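PDB 6OHB: guanine deaminase from Escherichia coli, which catalyses the zinc-dependent hydrolytic deamination of guanine to xanthine and ammonia, a step of purine degradation. Local coordinates for residues T236-I245 against D256-Q264. Residues are numbered along the deposited sequence; the frame is centred on the assembly and turned at random.
Sequences THLCENKDEI and DGYLDVYHQ. With ZN (zinc ion), chain E.
Leu238 shows how one branched side chain can key two aromatic rings: its CD1 methyl sits over one face of Tyr258, 3.8 Å from the ring centroid, and the same methyl abuts the edge of Tyr262, 3.6 Å from Tyr262 CE2. The second branch, CD2, rests against Leu259 CD1, so the leucine is a bump received in a hollow walled by Tyr258, Leu259 and Tyr262 of helix 258-264. A second methyl, Thr236 CG2, lies over a face of Tyr262, 3.8 Å from the ring centroid, while Thr236 OG1 turns to the carbonyls of Pro208 and Arg209. The setting is the (beta/alpha)8 barrel of the amidohydrolase superfamily, where strand 236-238 runs roughly antiparallel (146°) to helix 258-264, which packs outside it. Next to last in strand 233-238, His237 turns its ring away from the helix and binds zinc through NE2, alongside His82, His84 and Asp327. Tyr262 OH donates to His237 O at 2.9 Å, almost in line with the carbonyl bond. Cys239 SG meets the Tyr258 ring obliquely, 3.6 Å from Tyr258 CD2, a sulfur-aromatic contact. With its CG swung anti to the backbone N (chi1 -158°), Tyr258 reaches past this sulfur and donates its OH to Glu244 OE2 at 2.6 Å, from above a carboxylate turned nearly perpendicular to the ring. The other oxygen, OE1, accepts from both Glu240 N and Asn241 N, holding the backbone between strand 233-238 and helix 242-251, and Asn241 and Glu244 form a capping box. Replacing Glu244 with an alanine would probably leave the Tyr258 hydroxyl, Glu240 N and Asn241 N without their carboxylate acceptor and undo half of that box.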
loop_
_atom_site.group_PDB
_atom_site.type_symbol
_atom_site.label_atom_id
_atom_site.label_comp_id
_atom_site.label_asym_id
_atom_site.label_seq_id
_atom_site.Cartn_x
_atom_site.Cartn_y
_atom_site.Cartn_z
ATOM N N THR A 236 -7.838 -1.257 24.725
ATOM C CA THR A 236 -6.512 -1.800 25.008
ATOM C C THR A 236 -6.067 -2.710 23.871
ATOM O O THR A 236 -6.838 -3.007 22.961
ATOM C CB THR A 236 -6.504 -2.543 26.356
ATOM O OG1 THR A 236 -5.155 -2.836 26.735
ATOM C CG2 THR A 236 -7.306 -3.837 26.272
ATOM N N HIS A 237 -4.810 -3.159 23.936
ATOM C CA HIS A 237 -4.256 -4.095 22.960
ATOM C C HIS A 237 -4.456 -5.535 23.452
ATOM O O HIS A 237 -4.455 -5.794 24.658
ATOM C CB HIS A 237 -2.762 -3.822 22.727
ATOM C CG HIS A 237 -2.456 -2.545 21.988
ATOM N ND1 HIS A 237 -2.261 -1.336 22.624
ATOM C CD2 HIS A 237 -2.245 -2.311 20.669
ATOM C CE1 HIS A 237 -1.968 -0.409 21.726
ATOM N NE2 HIS A 237 -1.956 -0.973 20.531
ATOM N N LEU A 238 -4.635 -6.479 22.515
ATOM C CA LEU A 238 -4.890 -7.866 22.907
ATOM C C LEU A 238 -4.391 -8.846 21.852
ATOM O O LEU A 238 -4.804 -8.760 20.693
ATOM C CB LEU A 238 -6.391 -8.097 23.156
ATOM C CG LEU A 238 -6.861 -9.519 23.499
ATOM C CD1 LEU A 238 -6.387 -9.912 24.888
ATOM C CD2 LEU A 238 -8.380 -9.611 23.405
ATOM N N CYS A 239 -3.548 -9.792 22.274
ATOM C CA CYS A 239 -3.016 -10.876 21.442
ATOM C C CYS A 239 -2.601 -10.401 20.048
ATOM O O CYS A 239 -3.036 -10.921 19.020
ATOM C CB CYS A 239 -4.010 -12.036 21.344
ATOM S SG CYS A 239 -4.753 -12.551 22.904
ATOM N N GLU A 240 -1.693 -9.432 20.037
ATOM C CA GLU A 240 -1.118 -8.978 18.778
ATOM C C GLU A 240 0.000 -9.910 18.319
ATOM O O GLU A 240 0.105 -10.228 17.127
ATOM C CB GLU A 240 -0.595 -7.542 18.932
ATOM C CG GLU A 240 0.042 -6.935 17.685
ATOM C CD GLU A 240 0.486 -5.490 17.901
ATOM O OE1 GLU A 240 0.406 -5.012 19.054
ATOM O OE2 GLU A 240 0.925 -4.834 16.930
ATOM N N ASN A 241 0.828 -10.368 19.258
ATOM C CA ASN A 241 2.055 -11.096 18.965
ATOM C C ASN A 241 2.194 -12.273 19.925
ATOM O O ASN A 241 1.781 -12.197 21.085
ATOM C CB ASN A 241 3.262 -10.152 19.064
ATOM C CG ASN A 241 4.572 -10.858 18.848
ATOM O OD1 ASN A 241 5.383 -10.963 19.766
ATOM N ND2 ASN A 241 4.800 -11.336 17.628
ATOM N N LYS A 242 2.782 -13.368 19.429
ATOM C CA LYS A 242 2.910 -14.583 20.236
ATOM C C LYS A 242 3.836 -14.381 21.435
ATOM O O LYS A 242 3.570 -14.903 22.528
ATOM C CB LYS A 242 3.407 -15.733 19.360
ATOM C CG LYS A 242 2.866 -15.693 17.935
ATOM C CD LYS A 242 3.240 -16.944 17.149
ATOM C CE LYS A 242 2.572 -18.184 17.728
ATOM N NZ LYS A 242 1.085 -18.064 17.742
ATOM N N ASP A 243 4.931 -13.638 21.250
ATOM C CA ASP A 243 5.796 -13.318 22.382
ATOM C C ASP A 243 5.057 -12.482 23.418
ATOM O O ASP A 243 5.269 -12.647 24.624
ATOM C CB ASP A 243 7.055 -12.590 21.910
ATOM C CG ASP A 243 7.869 -13.409 20.931
ATOM O OD1 ASP A 243 7.754 -14.651 20.959
ATOM O OD2 ASP A 243 8.623 -12.809 20.134
ATOM N N GLU A 244 4.195 -11.568 22.964
ATOM C CA GLU A 244 3.375 -10.790 23.887
ATOM C C GLU A 244 2.432 -11.691 24.681
ATOM O O GLU A 244 2.257 -11.510 25.893
ATOM C CB GLU A 244 2.599 -9.729 23.107
ATOM C CG GLU A 244 1.625 -8.909 23.935
ATOM C CD GLU A 244 0.522 -8.290 23.092
ATOM O OE1 GLU A 244 0.405 -8.646 21.897
ATOM O OE2 GLU A 244 -0.224 -7.442 23.622
ATOM N N ILE A 245 1.836 -12.685 24.017
ATOM C CA ILE A 245 0.942 -13.618 24.699
ATOM C C ILE A 245 1.701 -14.422 25.750
ATOM O O ILE A 245 1.210 -14.636 26.868
ATOM C CB ILE A 245 0.250 -14.535 23.673
ATOM C CG1 ILE A 245 -0.661 -13.719 22.754
ATOM C CG2 ILE A 245 -0.536 -15.636 24.370
ATOM C CD1 ILE A 245 -1.259 -14.524 21.631
ATOM N N ASP A 256 -6.697 -17.523 32.895
ATOM C CA ASP A 256 -6.808 -18.482 31.792
ATOM C C ASP A 256 -6.506 -17.840 30.438
ATOM O O ASP A 256 -7.296 -17.917 29.498
ATOM C CB ASP A 256 -8.192 -19.126 31.797
ATOM C CG ASP A 256 -8.284 -20.332 30.863
ATOM O OD1 ASP A 256 -7.224 -20.881 30.485
ATOM O OD2 ASP A 256 -9.415 -20.727 30.502
ATOM N N GLY A 257 -5.346 -17.204 30.327
ATOM C CA GLY A 257 -4.912 -16.588 29.090
ATOM C C GLY A 257 -5.000 -15.071 29.126
ATOM O O GLY A 257 -5.272 -14.446 30.155
ATOM N N TYR A 258 -4.781 -14.481 27.950
ATOM C CA TYR A 258 -4.654 -13.031 27.830
ATOM C C TYR A 258 -5.993 -12.330 28.057
ATOM O O TYR A 258 -6.109 -11.442 28.914
ATOM C CB TYR A 258 -4.078 -12.696 26.452
ATOM C CG TYR A 258 -3.402 -11.346 26.310
ATOM C CD1 TYR A 258 -3.660 -10.307 27.196
ATOM C CD2 TYR A 258 -2.523 -11.107 25.259
ATOM C CE1 TYR A 258 -3.049 -9.070 27.046
ATOM C CE2 TYR A 258 -1.910 -9.880 25.101
ATOM C CZ TYR A 258 -2.174 -8.865 25.994
ATOM O OH TYR A 258 -1.556 -7.646 25.831
ATOM N N LEU A 259 -7.016 -12.695 27.279
ATOM C CA LEU A 259 -8.303 -12.014 27.395
ATOM C C LEU A 259 -8.910 -12.184 28.783
ATOM O O LEU A 259 -9.633 -11.298 29.259
ATOM C CB LEU A 259 -9.269 -12.530 26.325
ATOM C CG LEU A 259 -10.722 -12.034 26.392
ATOM C CD1 LEU A 259 -10.806 -10.517 26.288
ATOM C CD2 LEU A 259 -11.582 -12.698 25.329
ATOM N N ASP A 260 -8.621 -13.301 29.452
ATOM C CA ASP A 260 -9.212 -13.525 30.764
ATOM C C ASP A 260 -8.658 -12.582 31.822
ATOM O O ASP A 260 -9.344 -12.319 32.814
ATOM C CB ASP A 260 -9.013 -14.973 31.205
ATOM C CG ASP A 260 -9.792 -15.304 32.467
ATOM O OD1 ASP A 260 -11.020 -15.523 32.368
ATOM O OD2 ASP A 260 -9.177 -15.338 33.556
ATOM N N VAL A 261 -7.454 -12.044 31.625
ATOM C CA VAL A 261 -6.956 -11.020 32.540
ATOM C C VAL A 261 -7.863 -9.797 32.500
ATOM O O VAL A 261 -8.251 -9.257 33.541
ATOM C CB VAL A 261 -5.501 -10.650 32.203
ATOM C CG1 VAL A 261 -4.961 -9.664 33.234
ATOM C CG2 VAL A 261 -4.640 -11.899 32.132
ATOM N N TYR A 262 -8.221 -9.349 31.291
ATOM C CA TYR A 262 -9.120 -8.208 31.164
ATOM C C TYR A 262 -10.516 -8.555 31.657
ATOM O O TYR A 262 -11.173 -7.735 32.309
ATOM C CB TYR A 262 -9.189 -7.748 29.708
ATOM C CG TYR A 262 -7.886 -7.258 29.135
ATOM C CD1 TYR A 262 -7.129 -6.295 29.792
ATOM C CD2 TYR A 262 -7.413 -7.759 27.931
ATOM C CE1 TYR A 262 -5.930 -5.848 29.261
ATOM C CE2 TYR A 262 -6.219 -7.320 27.392
ATOM C CZ TYR A 262 -5.482 -6.366 28.059
ATOM O OH TYR A 262 -4.295 -5.934 27.515
ATOM N N HIS A 263 -10.967 -9.780 31.377
ATOM C CA HIS A 263 -12.321 -10.191 31.741
ATOM C C HIS A 263 -12.506 -10.248 33.253
ATOM O O HIS A 263 -13.537 -9.800 33.770
ATOM C CB HIS A 263 -12.641 -11.544 31.104
ATOM C CG HIS A 263 -14.026 -12.038 31.385
ATOM N ND1 HIS A 263 -15.154 -11.416 30.891
ATOM C CD2 HIS A 263 -14.467 -13.102 32.097
ATOM C CE1 HIS A 263 -16.227 -12.073 31.292
ATOM N NE2 HIS A 263 -15.838 -13.100 32.025
ATOM N N GLN A 264 -11.529 -10.807 33.980
ATOM C CA GLN A 264 -11.656 -10.920 35.431
ATOM C C GLN A 264 -11.637 -9.553 36.102
ATOM O O GLN A 264 -12.223 -9.385 37.176
ATOM C CB GLN A 264 -10.545 -11.802 36.006
ATOM C CG GLN A 264 -10.629 -13.277 35.617
ATOM C CD GLN A 264 -12.009 -13.881 35.828
ATOM O OE1 GLN A 264 -12.653 -13.658 36.855
ATOM N NE2 GLN A 264 -12.467 -14.659 34.851
HETATM ZN ZN ZN E . -1.714 0.205 18.880
#